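Local structure of uncharacterized protein (Mycobacterium tuberculosis, 3DBO) at residues W117-A122 / L127-Q132. The protein is the probable toxin of a type II toxin-antitoxin pair, a magnesium-dependent PIN-domain ribonuclease with limited activity seen in complex with its antitoxin. Residues are numbered along the deposited sequence; the frame is centred on the assembly and turned at random. Where two conformers were deposited one is given.
With NA (sodium ion), chain D.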
ATOM      1  N   TRP B 117       7.745  -3.917  -4.175  1.00  8.08           N
ATOM      2  CA  TRP B 117       8.283  -3.813  -2.808  1.00  8.02           C
ATOM      3  C   TRP B 117       7.204  -4.039  -1.738  1.00  8.54           C
ATOM      4  O   TRP B 117       7.418  -4.757  -0.778  1.00  7.55           O
ATOM      5  CB  TRP B 117       9.014  -2.465  -2.592  1.00  7.07           C
ATOM      6  CG  TRP B 117      10.376  -2.399  -3.279  1.00  8.76           C
ATOM      7  CD1 TRP B 117      10.760  -1.581  -4.304  1.00  9.77           C
ATOM      8  CD2 TRP B 117      11.520  -3.179  -2.933  1.00  8.47           C
ATOM      9  NE1 TRP B 117      12.107  -1.812  -4.626  1.00  8.88           N
ATOM     10  CE2 TRP B 117      12.578  -2.800  -3.800  1.00  7.94           C
ATOM     11  CE3 TRP B 117      11.748  -4.185  -1.981  1.00  9.22           C
ATOM     12  CZ2 TRP B 117      13.858  -3.394  -3.738  1.00  9.94           C
ATOM     13  CZ3 TRP B 117      13.033  -4.784  -1.922  1.00 11.85           C
ATOM     14  CH2 TRP B 117      14.064  -4.364  -2.787  1.00  9.04           C
ATOM     15  N   ILE B 118       6.039  -3.434  -1.915  1.00  8.76           N
ATOM     16  CA  ILE B 118       4.924  -3.673  -1.000  1.00  8.24           C
ATOM     17  C   ILE B 118       4.546  -5.157  -0.942  1.00  8.05           C
ATOM     18  O   ILE B 118       4.467  -5.732   0.152  1.00  7.99           O
ATOM     19  CB  ILE B 118       3.712  -2.797  -1.349  1.00  8.07           C
ATOM     20  CG1 ILE B 118       4.056  -1.321  -1.075  1.00  6.58           C
ATOM     21  CG2 ILE B 118       2.493  -3.190  -0.477  1.00  8.95           C
ATOM     22  CD1 ILE B 118       3.028  -0.341  -1.712  1.00 11.06           C
ATOM     23  N   ALA B 119       4.346  -5.764  -2.115  1.00  8.37           N
ATOM     24  CA  ALA B 119       3.994  -7.177  -2.220  1.00  9.45           C
ATOM     25  C   ALA B 119       5.092  -8.055  -1.616  1.00  9.17           C
ATOM     26  O   ALA B 119       4.791  -9.034  -0.928  1.00  9.82           O
ATOM     27  CB  ALA B 119       3.760  -7.552  -3.668  1.00  9.06           C
ATOM     28  N   ALA B 120       6.362  -7.680  -1.837  1.00  9.18           N
ATOM     29  CA  ALA B 120       7.485  -8.433  -1.255  1.00  8.82           C
ATOM     30  C   ALA B 120       7.459  -8.408   0.270  1.00  9.14           C
ATOM     31  O   ALA B 120       7.655  -9.432   0.929  1.00  8.87           O
ATOM     32  CB  ALA B 120       8.848  -7.918  -1.813  1.00  8.80           C
ATOM     33  N   VAL B 121       7.222  -7.234   0.841  1.00  9.03           N
ATOM     34  CA  VAL B 121       7.120  -7.105   2.285  1.00  9.40           C
ATOM     35  C   VAL B 121       5.975  -7.980   2.840  1.00  9.24           C
ATOM     36  O   VAL B 121       6.178  -8.785   3.776  1.00  9.44           O
ATOM     37  CB  VAL B 121       6.931  -5.605   2.693  1.00  9.22           C
ATOM     38  CG1 VAL B 121       6.483  -5.459   4.175  1.00 10.03           C
ATOM     39  CG2 VAL B 121       8.246  -4.812   2.426  1.00  7.93           C
ATOM     40  N   ALA B 122       4.787  -7.823   2.264  1.00  9.99           N
ATOM     41  CA  ALA B 122       3.637  -8.608   2.708  1.00 11.03           C
ATOM     42  C   ALA B 122       3.878 -10.114   2.563  1.00 10.90           C
ATOM     43  O   ALA B 122       3.702 -10.866   3.547  1.00 12.02           O
ATOM     44  CB  ALA B 122       2.357  -8.167   1.949  1.00 11.32           C
ATOM     45  N   LEU B 127       1.498 -12.398   4.801  1.00 15.80           N
ATOM     46  CA  LEU B 127       0.314 -11.563   4.952  1.00 15.38           C
ATOM     47  C   LEU B 127      -0.207 -11.125   3.594  1.00 14.42           C
ATOM     48  O   LEU B 127       0.572 -10.946   2.644  1.00 12.89           O
ATOM     49  CB  LEU B 127       0.616 -10.313   5.786  1.00 15.75           C
ATOM     50  CG  LEU B 127       1.105 -10.500   7.227  1.00 16.48           C
ATOM     51  CD1 LEU B 127       1.718  -9.216   7.701  1.00 17.15           C
ATOM     52  CD2 LEU B 127      -0.006 -10.972   8.153  1.00 18.73           C
ATOM     53  N   PRO B 128      -1.533 -10.956   3.484  1.00 13.77           N
ATOM     54  CA  PRO B 128      -2.099 -10.482   2.247  1.00 13.16           C
ATOM     55  C   PRO B 128      -1.899  -8.980   2.051  1.00 12.77           C
ATOM     56  O   PRO B 128      -1.822  -8.230   3.030  1.00 13.75           O
ATOM     57  CB  PRO B 128      -3.601 -10.789   2.419  1.00 13.18           C
ATOM     58  CG  PRO B 128      -3.839 -10.715   3.852  1.00 13.25           C
ATOM     59  CD  PRO B 128      -2.568 -11.202   4.513  1.00 14.25           C
ATOM     60  N   VAL B 129      -1.835  -8.556   0.795  1.00 12.23           N
ATOM     61  CA  VAL B 129      -1.873  -7.150   0.433  1.00 11.83           C
ATOM     62  C   VAL B 129      -3.339  -6.712   0.259  1.00 12.60           C
ATOM     63  O   VAL B 129      -4.100  -7.353  -0.478  1.00 12.68           O
ATOM     64  CB  VAL B 129      -1.133  -6.881  -0.906  1.00 12.54           C
ATOM     65  CG1 VAL B 129      -1.297  -5.408  -1.295  1.00 11.82           C
ATOM     66  CG2 VAL B 129       0.363  -7.250  -0.809  1.00 11.78           C
ATOM     67  N   ILE B 130      -3.716  -5.628   0.939  1.00 12.07           N
ATOM     68  CA  ILE B 130      -5.053  -5.044   0.828  1.00 12.53           C
ATOM     69  C   ILE B 130      -4.926  -3.862  -0.106  1.00 13.14           C
ATOM     70  O   ILE B 130      -4.167  -2.918   0.182  1.00 13.58           O
ATOM     71  CB  ILE B 130      -5.601  -4.634   2.229  0.50 12.21           C
ATOM     72  CG1 ILE B 130      -5.290  -5.712   3.274  0.50 12.67           C
ATOM     73  CG2 ILE B 130      -7.101  -4.351   2.184  0.50 11.90           C
ATOM     74  CD1 ILE B 130      -5.787  -7.107   2.922  0.50 13.14           C
ATOM     75  N   THR B 131      -5.648  -3.901  -1.228  1.00 13.04           N
ATOM     76  CA  THR B 131      -5.520  -2.870  -2.249  1.00 15.13           C
ATOM     77  C   THR B 131      -6.868  -2.418  -2.801  1.00 16.86           C
ATOM     78  O   THR B 131      -7.806  -3.212  -2.919  1.00 17.30           O
ATOM     79  CB  THR B 131      -4.520  -3.273  -3.410  1.00 14.56           C
ATOM     80  OG1 THR B 131      -4.304  -2.167  -4.295  1.00 15.10           O
ATOM     81  CG2 THR B 131      -5.012  -4.464  -4.227  1.00 15.52           C
ATOM     82  N   GLN B 132      -6.943  -1.143  -3.148  1.00 18.75           N
ATOM     83  CA  GLN B 132      -8.130  -0.612  -3.781  1.00 21.62           C
ATOM     84  C   GLN B 132      -7.957  -0.607  -5.296  1.00 22.77           C
ATOM     85  O   GLN B 132      -8.943  -0.530  -6.020  1.00 23.34           O
ATOM     86  CB  GLN B 132      -8.457   0.800  -3.242  1.00 21.47           C
ATOM     87  CG  GLN B 132      -9.754   1.339  -3.763  1.00 24.09           C
ATOM     88  CD  GLN B 132     -10.075   2.753  -3.324  1.00 24.96           C
ATOM     89  OE1 GLN B 132     -11.216   3.178  -3.458  1.00 29.49           O
ATOM     90  NE2 GLN B 132      -9.087   3.491  -2.796  1.00 23.84           N
TER
HETATM   91 NA    NA D 302       0.862 -11.776   0.121  1.00 20.29          NA
HETATM   92  O   HOH W   1       2.221 -10.195  -1.650  1.00 13.56           O
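Val129 pushes one methyl of its forked side chain into a shallow hollow on helix 113-124. Its CG2 rests 3.5 Å from Ala122 CB and 3.9 Å from Ala119 CA, so the floor of the hollow is partly helix backbone. Alanine suits both places: its single methyl lets the strand's side chain lie close to the helix backbone. The other methyl, CG1, set anti to the backbone N (chi1 176°), turns instead to Ile118, whose CG2 it meets loosely at 4.5 Å. A beta-branched residue suits the strand and gives both prongs at once. Ile118 also packs against Val53 and Thr54 of helix 52-64.

The backbone of Ala122 is tied as well: Leu127 N donates to Ala122 O over 3.0 Å, nearly straight at the hydrogen (166°), but from above the carbonyl plane. This bond ties the last part of the helix to the loop that leads into strand 129-131, and Ala122 CB lies against Leu127 O at 3.4 Å. Leu127 O also binds a sodium ion at 2.7 Å, which Ser144 O and a water held by Ala119 O help to coordinate.

Beyond Val129, Thr131 OG1 is hydrogen-bonded to Asp26 OD2, of a predicted magnesium ligand. The axes of helix segment 117-122 and strand 129-131 run in largely opposed directions (140°). Helix 113-124 thus packs on the parallel sheet and leads into the strand between 22-25 and 147-149, as in the alpha/beta PIN domain.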